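Local coordinates for globin III, extracellular (Lumbricus terrestris, PDB 1X9F), which probably carries oxygen on its heme as a subunit of the earthworm's giant extracellular hemoglobin, and is seen here with carbon monoxide bound, at residues R37-T41 with A62-F67; L95-H100 with K146-R150; C6-H12 with A135-C139. All coordinates share one frame; numbering follows the deposited sequence.

In the fold
All three contacts lie in the all-helical globin fold, and each is partly buried. Contact 1 joins helix 28-46 to the start of helix 65-83. It runs from a charged outer end to L40 in the carbon monoxide pocket. Contacts 2 and 3 share helix 133-148, with centres about 19 Å apart. Contact 2 packs its C-terminal end on helix 88-103: buried aliphatic groups lie within and a looser polar group at the rim. Contact 3 ties its N-terminal half to the chain's N-terminal region by a disulfide and faces another chain. Contacts 1 and 3 lie on opposite sides of the chain's centre, their own centres about 29 Å apart.

Contact 1: R37-T41 with A62-F67; sequences RLLLT and AEGPKF. With CMO (carbon monoxide), chain S.
The R37 guanidinium lays one face over the A62-E63 peptide. A62 O sits over the centre of the group, 3.9 Å from CZ. E63 N lies over the same face, offset toward the rim. The second flat group is the F67 ring. R37 CG meets its edge in plane, 4.0 Å from CE2, and A62 O also lies near that plane. L40 CD1 reaches F67 CZ at 3.8 Å from an oblique direction. The F67 chi1 of -162° sets CG anti to the backbone N and carries the ring across to helix 28-46.

R37 reaches A62 and E63 by bending at chi2 and chi3. Its NE passes A62 CB. Its NH2 is 4.1 Å from E63 OE1, but the oxygen is far off the plane of the group, so this is proximity of charge and not a hydrogen bond. T41 OG1 approaches A62 CB more loosely. In globin terms this is the B helix against the loop before the E helix and its first turn, where G64 is the N-cap. L40 CD2 lies 3.4 Å from O of the carbon monoxide, and L40 also touches F54, H70 and I74, the other residues of that pocket.

No hydrogen bond crosses the contact. The R37-E63 attraction is therefore probably a diffuse one of charge, while L40 turns its methyls to the carbon monoxide, with F67 packed behind it.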
loop_
_atom_site.group_PDB
_atom_site.type_symbol
_atom_site.label_atom_id
_atom_site.label_comp_id
_atom_site.label_asym_id
_atom_site.label_seq_id
_atom_site.Cartn_x
_atom_site.Cartn_y
_atom_site.Cartn_z
ATOM N N ARG C 37 -39.153 -9.965 -4.910
ATOM C CA ARG C 37 -40.266 -9.928 -3.968
ATOM C C ARG C 37 -40.329 -8.561 -3.274
ATOM O O ARG C 37 -41.384 -7.923 -3.252
ATOM C CB ARG C 37 -40.142 -11.073 -2.959
ATOM C CG ARG C 37 -41.393 -11.354 -2.140
ATOM C CD ARG C 37 -41.345 -10.712 -0.757
ATOM N NE ARG C 37 -41.812 -11.617 0.290
ATOM C CZ ARG C 37 -41.317 -12.833 0.503
ATOM N NH1 ARG C 37 -40.346 -13.326 -0.275
ATOM N NH2 ARG C 37 -41.799 -13.575 1.493
ATOM N N LEU C 38 -39.195 -8.109 -2.742
ATOM C CA LEU C 38 -39.124 -6.809 -2.087
ATOM C C LEU C 38 -39.617 -5.693 -3.014
ATOM O O LEU C 38 -40.483 -4.903 -2.628
ATOM C CB LEU C 38 -37.697 -6.525 -1.617
ATOM C CG LEU C 38 -37.471 -5.094 -1.119
ATOM C CD1 LEU C 38 -37.345 -5.064 0.395
ATOM C CD2 LEU C 38 -36.237 -4.503 -1.778
ATOM N N LEU C 39 -39.078 -5.649 -4.233
ATOM C CA LEU C 39 -39.457 -4.622 -5.212
ATOM C C LEU C 39 -40.953 -4.584 -5.516
ATOM O O LEU C 39 -41.580 -3.531 -5.402
ATOM C CB LEU C 39 -38.657 -4.775 -6.511
ATOM C CG LEU C 39 -37.131 -4.665 -6.407
ATOM C CD1 LEU C 39 -36.471 -5.127 -7.700
ATOM C CD2 LEU C 39 -36.675 -3.255 -6.030
ATOM N N LEU C 40 -41.523 -5.720 -5.903
ATOM C CA LEU C 40 -42.934 -5.753 -6.273
ATOM C C LEU C 40 -43.831 -5.502 -5.068
ATOM O O LEU C 40 -44.828 -4.777 -5.166
ATOM C CB LEU C 40 -43.279 -7.078 -6.950
ATOM C CG LEU C 40 -42.568 -7.309 -8.284
ATOM C CD1 LEU C 40 -42.872 -8.708 -8.797
ATOM C CD2 LEU C 40 -42.978 -6.263 -9.325
ATOM N N THR C 41 -43.467 -6.089 -3.932
ATOM C CA THR C 41 -44.184 -5.853 -2.680
ATOM C C THR C 41 -44.284 -4.359 -2.359
ATOM O O THR C 41 -45.366 -3.862 -2.026
ATOM C CB THR C 41 -43.511 -6.639 -1.533
ATOM O OG1 THR C 41 -44.121 -7.932 -1.433
ATOM C CG2 THR C 41 -43.797 -6.010 -0.164
ATOM N N ALA C 62 -46.759 -13.813 -1.027
ATOM C CA ALA C 62 -45.449 -13.372 -1.518
ATOM C C ALA C 62 -44.335 -14.419 -1.429
ATOM O O ALA C 62 -43.477 -14.488 -2.313
ATOM C CB ALA C 62 -45.029 -12.090 -0.809
ATOM N N GLU C 63 -44.348 -15.221 -0.370
ATOM C CA GLU C 63 -43.313 -16.229 -0.157
ATOM C C GLU C 63 -43.608 -17.526 -0.904
ATOM O O GLU C 63 -42.764 -18.422 -0.954
ATOM C CB GLU C 63 -43.119 -16.498 1.346
ATOM C CG GLU C 63 -44.295 -17.160 2.073
ATOM C CD GLU C 63 -45.578 -16.328 2.077
ATOM O OE1 GLU C 63 -45.517 -15.109 2.367
ATOM O OE2 GLU C 63 -46.656 -16.901 1.804
ATOM N N GLY C 64 -44.805 -17.618 -1.482
ATOM C CA GLY C 64 -45.266 -18.837 -2.157
ATOM C C GLY C 64 -44.449 -19.198 -3.387
ATOM O O GLY C 64 -43.734 -18.346 -3.920
ATOM N N PRO C 65 -44.537 -20.451 -3.843
ATOM C CA PRO C 65 -43.819 -20.874 -5.052
ATOM C C PRO C 65 -44.261 -20.124 -6.313
ATOM O O PRO C 65 -43.429 -19.836 -7.175
ATOM C CB PRO C 65 -44.139 -22.371 -5.158
ATOM C CG PRO C 65 -45.370 -22.569 -4.339
ATOM C CD PRO C 65 -45.302 -21.558 -3.236
ATOM N N LYS C 66 -45.549 -19.801 -6.407
ATOM C CA LYS C 66 -46.091 -19.029 -7.526
ATOM C C LYS C 66 -45.406 -17.676 -7.674
ATOM O O LYS C 66 -44.808 -17.382 -8.716
ATOM C CB LYS C 66 -47.598 -18.821 -7.343
ATOM C CG LYS C 66 -48.477 -19.920 -7.926
ATOM C CD LYS C 66 -49.023 -19.517 -9.297
ATOM C CE LYS C 66 -49.789 -20.651 -9.977
ATOM N NZ LYS C 66 -50.923 -21.190 -9.141
ATOM N N PHE C 67 -45.500 -16.860 -6.625
ATOM C CA PHE C 67 -44.934 -15.519 -6.659
ATOM C C PHE C 67 -43.416 -15.565 -6.802
ATOM O O PHE C 67 -42.828 -14.751 -7.520
ATOM C CB PHE C 67 -45.360 -14.684 -5.445
ATOM C CG PHE C 67 -45.163 -13.209 -5.645
ATOM C CD1 PHE C 67 -45.815 -12.546 -6.687
ATOM C CD2 PHE C 67 -44.307 -12.485 -4.822
ATOM C CE1 PHE C 67 -45.628 -11.182 -6.898
ATOM C CE2 PHE C 67 -44.116 -11.120 -5.022
ATOM C CZ PHE C 67 -44.778 -10.466 -6.063
HETATM C C CMO S . -43.079 -8.145 -13.377
HETATM O O CMO S . -42.883 -8.103 -12.175
#

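Contact 2: L95-H100 with K146-R150; sequences LDHLAH and KISSR. With HEM (protoporphyrin IX containing Fe), chain O; PO4 (phosphate ion), chain Q.
I147 fits against L95 and L98 where the F and H helices of the globin fold, 88-103 and 133-148, pack together. From I147 CB one branch, CG1, lies 4.0 Å from L98 CB and the same distance from L95 CD2. The other branch, CG2, passes L98 CB. The tip, CD1, reaches L98 CD1 at 4.0 Å. I147 runs alongside L98 in the same direction, while L95 lies roughly perpendicular to it. L98 also touches the heme of the ligand pocket.

Next to this, L95 CD1 meets K146 CB at 3.7 Å; the K146 amine pairs with D92. A99 CA comes 3.3 Å from I147 O in a CA-H...O contact.

The outer rim is polar. R150 is poorly ordered and its placement against H100 doubtful, so the CH-pi contact of its CD over the H100 ring is tentative. R150 NE makes a long salt bridge to D96 OD1, 3.6 Å away.

The H97 CB bond leads away from 146-150. H97 NE2 donates to propionate O1A of a second heme, not the one L98 touches, also hydrogen-bonded by R50 of the Globin II chain. H97 ND1 donates to O2 of a phosphate ion, probably from the crystallisation liquor, at 2.7 Å and 169°.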
loop_
_atom_site.group_PDB
_atom_site.type_symbol
_atom_site.label_atom_id
_atom_site.label_comp_id
_atom_site.label_asym_id
_atom_site.label_seq_id
_atom_site.Cartn_x
_atom_site.Cartn_y
_atom_site.Cartn_z
ATOM N N LEU C 95 -36.667 -5.671 -25.310
ATOM C CA LEU C 95 -37.531 -4.734 -24.597
ATOM C C LEU C 95 -38.883 -4.607 -25.284
ATOM O O LEU C 95 -39.903 -4.419 -24.621
ATOM C CB LEU C 95 -36.857 -3.368 -24.434
ATOM C CG LEU C 95 -35.565 -3.352 -23.604
ATOM C CD1 LEU C 95 -35.019 -1.926 -23.489
ATOM C CD2 LEU C 95 -35.757 -3.953 -22.211
ATOM N N ASP C 96 -38.886 -4.728 -26.608
ATOM C CA ASP C 96 -40.124 -4.706 -27.376
ATOM C C ASP C 96 -40.990 -5.928 -27.057
ATOM O O ASP C 96 -42.198 -5.796 -26.850
ATOM C CB ASP C 96 -39.821 -4.623 -28.872
ATOM C CG ASP C 96 -41.041 -4.290 -29.694
ATOM O OD1 ASP C 96 -41.620 -3.195 -29.507
ATOM O OD2 ASP C 96 -41.495 -5.067 -30.561
ATOM N N HIS C 97 -40.369 -7.105 -27.017
ATOM C CA HIS C 97 -41.035 -8.327 -26.569
ATOM C C HIS C 97 -41.647 -8.159 -25.172
ATOM O O HIS C 97 -42.825 -8.466 -24.971
ATOM C CB HIS C 97 -40.047 -9.491 -26.597
ATOM C CG HIS C 97 -40.665 -10.825 -26.312
ATOM N ND1 HIS C 97 -41.321 -11.565 -27.272
ATOM C CD2 HIS C 97 -40.713 -11.558 -25.175
ATOM C CE1 HIS C 97 -41.748 -12.697 -26.739
ATOM N NE2 HIS C 97 -41.389 -12.718 -25.467
ATOM N N LEU C 98 -40.854 -7.671 -24.217
ATOM C CA LEU C 98 -41.386 -7.343 -22.895
ATOM C C LEU C 98 -42.533 -6.336 -22.994
ATOM O O LEU C 98 -43.544 -6.469 -22.300
ATOM C CB LEU C 98 -40.280 -6.820 -21.966
ATOM C CG LEU C 98 -39.238 -7.840 -21.484
ATOM C CD1 LEU C 98 -37.971 -7.149 -20.980
ATOM C CD2 LEU C 98 -39.810 -8.756 -20.409
ATOM N N ALA C 99 -42.372 -5.335 -23.860
ATOM C CA ALA C 99 -43.412 -4.338 -24.085
ATOM C C ALA C 99 -44.743 -5.000 -24.428
ATOM O O ALA C 99 -45.754 -4.695 -23.794
ATOM C CB ALA C 99 -43.000 -3.349 -25.165
ATOM N N HIS C 100 -44.739 -5.910 -25.405
ATOM C CA HIS C 100 -45.946 -6.657 -25.772
ATOM C C HIS C 100 -46.525 -7.420 -24.594
ATOM O O HIS C 100 -47.733 -7.361 -24.346
ATOM C CB HIS C 100 -45.679 -7.610 -26.942
ATOM C CG HIS C 100 -45.362 -6.902 -28.220
ATOM N ND1 HIS C 100 -46.296 -6.154 -28.903
ATOM C CD2 HIS C 100 -44.211 -6.804 -28.925
ATOM C CE1 HIS C 100 -45.736 -5.638 -29.983
ATOM N NE2 HIS C 100 -44.470 -6.009 -30.015
ATOM N N LYS C 146 -39.058 1.747 -22.544
ATOM C CA LYS C 146 -39.292 0.854 -23.678
ATOM C C LYS C 146 -40.326 -0.232 -23.352
ATOM O O LYS C 146 -41.211 -0.505 -24.163
ATOM C CB LYS C 146 -37.975 0.234 -24.149
ATOM C CG LYS C 146 -37.643 0.456 -25.628
ATOM C CD LYS C 146 -37.052 1.859 -25.905
ATOM C CE LYS C 146 -35.573 1.979 -25.479
ATOM N NZ LYS C 146 -34.607 1.331 -26.413
ATOM N N ILE C 147 -40.217 -0.841 -22.171
ATOM C CA ILE C 147 -41.185 -1.851 -21.738
ATOM C C ILE C 147 -42.588 -1.255 -21.580
ATOM O O ILE C 147 -43.582 -1.920 -21.874
ATOM C CB ILE C 147 -40.727 -2.531 -20.426
ATOM C CG1 ILE C 147 -39.353 -3.179 -20.624
ATOM C CG2 ILE C 147 -41.730 -3.592 -19.980
ATOM C CD1 ILE C 147 -38.648 -3.576 -19.335
ATOM N N SER C 148 -42.666 0.000 -21.142
ATOM C CA SER C 148 -43.960 0.623 -20.832
ATOM C C SER C 148 -44.568 1.488 -21.950
ATOM O O SER C 148 -45.644 2.063 -21.771
ATOM C CB SER C 148 -43.863 1.430 -19.534
ATOM O OG SER C 148 -42.980 2.534 -19.683
ATOM N N SER C 149 -43.885 1.563 -23.095
ATOM C CA SER C 149 -44.321 2.378 -24.250
ATOM C C SER C 149 -45.664 1.958 -24.868
ATOM O O SER C 149 -46.401 2.796 -25.399
ATOM C CB SER C 149 -43.239 2.381 -25.337
ATOM O OG SER C 149 -43.004 1.074 -25.836
ATOM N N ARG C 150 -45.962 0.662 -24.796
ATOM C CA ARG C 150 -47.180 0.082 -25.371
ATOM C C ARG C 150 -48.357 0.088 -24.414
ATOM O O ARG C 150 -49.355 -0.608 -24.638
ATOM C CB ARG C 150 -46.921 -1.355 -25.805
ATOM C CG ARG C 150 -46.300 -1.446 -27.151
ATOM C CD ARG C 150 -45.933 -2.845 -27.549
ATOM N NE ARG C 150 -45.169 -2.813 -28.788
ATOM C CZ ARG C 150 -45.706 -2.703 -30.003
ATOM N NH1 ARG C 150 -47.026 -2.626 -30.166
ATOM N NH2 ARG C 150 -44.912 -2.681 -31.066
HETATM C CHA HEM O . -40.307 -19.638 -26.586
HETATM C CHB HEM O . -37.954 -21.813 -22.899
HETATM C CHC HEM O . -37.206 -25.769 -25.677
HETATM C CHD HEM O . -39.780 -23.685 -29.291
HETATM C C1A HEM O . -39.626 -19.863 -25.302
HETATM C C2A HEM O . -39.593 -18.852 -24.344
HETATM C C3A HEM O . -38.887 -19.449 -23.210
HETATM C C4A HEM O . -38.626 -20.811 -23.718
HETATM C CMA HEM O . -38.532 -18.832 -21.880
HETATM C CAA HEM O . -40.098 -17.436 -24.453
HETATM C CBA HEM O . -41.508 -17.247 -23.930
HETATM C CGA HEM O . -41.863 -15.808 -24.222
HETATM O O1A HEM O . -41.407 -14.907 -23.482
HETATM O O2A HEM O . -42.595 -15.572 -25.206
HETATM C C1B HEM O . -37.526 -23.127 -23.369
HETATM C C2B HEM O . -36.769 -23.938 -22.552
HETATM C C3B HEM O . -36.590 -25.024 -23.342
HETATM C C4B HEM O . -37.211 -24.832 -24.556
HETATM C CMB HEM O . -36.271 -23.691 -21.150
HETATM C CAB HEM O . -35.873 -26.052 -22.888
HETATM C CBB HEM O . -35.176 -27.024 -22.333
HETATM C C1C HEM O . -37.832 -25.502 -26.977
HETATM C C2C HEM O . -37.712 -26.423 -27.999
HETATM C C3C HEM O . -38.436 -25.843 -29.014
HETATM C C4C HEM O . -38.923 -24.624 -28.535
HETATM C CMC HEM O . -36.974 -27.740 -27.944
HETATM C CAC HEM O . -38.632 -26.445 -30.360
HETATM C CBC HEM O . -37.553 -26.773 -31.088
HETATM C C1D HEM O . -40.187 -22.334 -28.847
HETATM C C2D HEM O . -40.856 -21.460 -29.701
HETATM C C3D HEM O . -41.021 -20.299 -28.980
HETATM C C4D HEM O . -40.396 -20.612 -27.681
HETATM C CMD HEM O . -41.309 -21.731 -31.116
HETATM C CAD HEM O . -41.707 -19.024 -29.401
HETATM C CBD HEM O . -40.849 -18.228 -30.370
HETATM C CGD HEM O . -41.601 -16.957 -30.674
HETATM O O1D HEM O . -41.829 -16.144 -29.752
HETATM O O2D HEM O . -41.978 -16.766 -31.846
HETATM N NA HEM O . -39.102 -21.081 -24.955
HETATM N NB HEM O . -37.825 -23.626 -24.595
HETATM N NC HEM O . -38.583 -24.399 -27.241
HETATM N ND HEM O . -39.877 -21.855 -27.614
HETATM FE FE HEM O . -38.913 -22.766 -26.078
HETATM P P PO4 Q . -42.331 -9.742 -29.955
HETATM O O1 PO4 Q . -43.010 -9.506 -31.293
HETATM O O2 PO4 Q . -41.702 -11.122 -29.922
HETATM O O3 PO4 Q . -43.358 -9.649 -28.844
HETATM O O4 PO4 Q . -41.264 -8.681 -29.774
#

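Contact 3: C6-H12 with A135-C139; sequences CCSEEDH and AWKSC
C7 and C139 are joined by a disulfide, SG to SG 2.0 Å, with chi3 of 94°. With chi1 at -168°, C7 points its sulfur away from its own amide nitrogen and across to helix 133-148. C6 SG is covalently held too, in a disulfide to another chain.

One hydrogen bond crosses the contact. C7 N donates to S138 OG at 3.2 Å, but the angle of 133° makes it weak.

The C7-C139 disulfide ties the residues just before the A helix of the globin fold to the H helix. The start of that A helix is closed by a capping box. D11 N donates to S8 OG, and S8 N donates to D11 OD1 at 2.9 Å. The second donor meets OD1 on its anti side, somewhat out of the carboxylate plane. S8 OG also bonds to another chain, as does the other carboxylate oxygen, D11 OD2.

The remaining contacts are van der Waals. The C139 sulfur meets the first turn of helix 9-20: H12 CA is 4.0 Å from C139 SG, and D11 CB touches the same atom. A135 CB lies 3.8 Å from D11 O and close to D11 OD2. S138 CB approaches C6 SG at 4.1 Å.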
loop_
_atom_site.group_PDB
_atom_site.type_symbol
_atom_site.label_atom_id
_atom_site.label_comp_id
_atom_site.label_asym_id
_atom_site.label_seq_id
_atom_site.Cartn_x
_atom_site.Cartn_y
_atom_site.Cartn_z
ATOM N N CYS C 6 -26.944 9.647 -22.883
ATOM C CA CYS C 6 -27.914 9.040 -22.019
ATOM C C CYS C 6 -27.709 7.546 -22.087
ATOM O O CYS C 6 -27.869 6.942 -23.154
ATOM C CB CYS C 6 -29.306 9.395 -22.508
ATOM S SG CYS C 6 -30.345 9.903 -21.141
ATOM N N CYS C 7 -27.354 6.954 -20.951
ATOM C CA CYS C 7 -26.929 5.561 -20.910
ATOM C C CYS C 7 -25.887 5.322 -22.007
ATOM O O CYS C 7 -26.047 4.471 -22.888
ATOM C CB CYS C 7 -28.126 4.619 -21.044
ATOM S SG CYS C 7 -27.714 2.906 -20.665
ATOM N N SER C 8 -24.832 6.127 -21.940
ATOM C CA SER C 8 -23.714 6.082 -22.865
ATOM C C SER C 8 -22.970 4.750 -22.789
ATOM O O SER C 8 -23.313 3.880 -21.981
ATOM C CB SER C 8 -22.749 7.221 -22.529
ATOM O OG SER C 8 -22.147 7.006 -21.258
ATOM N N GLU C 9 -21.953 4.605 -23.636
ATOM C CA GLU C 9 -21.071 3.441 -23.618
ATOM C C GLU C 9 -20.557 3.135 -22.216
ATOM O O GLU C 9 -20.842 2.066 -21.675
ATOM C CB GLU C 9 -19.875 3.652 -24.550
ATOM C CG GLU C 9 -20.206 3.717 -26.037
ATOM C CD GLU C 9 -20.746 2.410 -26.602
ATOM O OE1 GLU C 9 -21.462 2.473 -27.624
ATOM O OE2 GLU C 9 -20.458 1.323 -26.043
ATOM N N GLU C 10 -19.798 4.073 -21.640
ATOM C CA GLU C 10 -19.253 3.924 -20.285
ATOM C C GLU C 10 -20.363 3.713 -19.253
ATOM O O GLU C 10 -20.215 2.880 -18.361
ATOM C CB GLU C 10 -18.378 5.121 -19.884
ATOM C CG GLU C 10 -16.937 5.106 -20.411
ATOM C CD GLU C 10 -16.005 4.244 -19.571
ATOM O OE1 GLU C 10 -15.597 4.687 -18.468
ATOM O OE2 GLU C 10 -15.661 3.124 -20.026
ATOM N N ASP C 11 -21.468 4.459 -19.383
ATOM C CA ASP C 11 -22.642 4.307 -18.499
ATOM C C ASP C 11 -23.088 2.857 -18.378
ATOM O O ASP C 11 -23.162 2.316 -17.270
ATOM C CB ASP C 11 -23.841 5.122 -19.002
ATOM C CG ASP C 11 -23.738 6.601 -18.682
ATOM O OD1 ASP C 11 -24.425 7.390 -19.363
ATOM O OD2 ASP C 11 -23.017 7.074 -17.777
ATOM N N HIS C 12 -23.383 2.232 -19.515
ATOM C CA HIS C 12 -23.893 0.868 -19.483
ATOM C C HIS C 12 -22.837 -0.152 -19.054
ATOM O O HIS C 12 -23.172 -1.202 -18.515
ATOM C CB HIS C 12 -24.617 0.491 -20.791
ATOM C CG HIS C 12 -23.715 0.056 -21.908
ATOM N ND1 HIS C 12 -23.636 0.735 -23.106
ATOM C CD2 HIS C 12 -22.891 -1.013 -22.025
ATOM C CE1 HIS C 12 -22.784 0.115 -23.904
ATOM N NE2 HIS C 12 -22.317 -0.946 -23.271
ATOM N N ALA C 135 -25.512 6.760 -13.832
ATOM C CA ALA C 135 -25.486 5.728 -14.867
ATOM C C ALA C 135 -26.695 4.794 -14.783
ATOM O O ALA C 135 -27.302 4.465 -15.805
ATOM C CB ALA C 135 -24.192 4.937 -14.790
ATOM N N TRP C 136 -27.040 4.370 -13.570
ATOM C CA TRP C 136 -28.190 3.500 -13.379
ATOM C C TRP C 136 -29.465 4.230 -13.737
ATOM O O TRP C 136 -30.304 3.682 -14.443
ATOM C CB TRP C 136 -28.256 2.984 -11.947
ATOM C CG TRP C 136 -27.412 1.785 -11.750
ATOM C CD1 TRP C 136 -26.113 1.760 -11.353
ATOM C CD2 TRP C 136 -27.795 0.422 -11.957
ATOM N NE1 TRP C 136 -25.662 0.464 -11.289
ATOM C CE2 TRP C 136 -26.674 -0.378 -11.658
ATOM C CE3 TRP C 136 -28.974 -0.209 -12.366
ATOM C CZ2 TRP C 136 -26.697 -1.767 -11.748
ATOM C CZ3 TRP C 136 -28.997 -1.587 -12.454
ATOM C CH2 TRP C 136 -27.866 -2.351 -12.147
ATOM N N LYS C 137 -29.598 5.470 -13.269
ATOM C CA LYS C 137 -30.785 6.274 -13.558
ATOM C C LYS C 137 -31.104 6.345 -15.056
ATOM O O LYS C 137 -32.229 6.046 -15.467
ATOM C CB LYS C 137 -30.662 7.681 -12.969
ATOM C CG LYS C 137 -31.942 8.488 -13.085
ATOM C CD LYS C 137 -31.789 9.900 -12.543
ATOM C CE LYS C 137 -33.052 10.714 -12.802
ATOM N NZ LYS C 137 -34.305 10.007 -12.363
ATOM N N SER C 138 -30.115 6.725 -15.858
ATOM C CA SER C 138 -30.319 6.851 -17.298
ATOM C C SER C 138 -30.539 5.511 -18.007
ATOM O O SER C 138 -31.380 5.423 -18.904
ATOM C CB SER C 138 -29.172 7.630 -17.944
ATOM O OG SER C 138 -27.958 6.909 -17.840
ATOM N N CYS C 139 -29.791 4.482 -17.614
ATOM C CA CYS C 139 -29.998 3.154 -18.182
ATOM C C CYS C 139 -31.358 2.570 -17.782
ATOM O O CYS C 139 -32.094 2.070 -18.636
ATOM C CB CYS C 139 -28.832 2.222 -17.832
ATOM S SG CYS C 139 -27.302 2.710 -18.680
#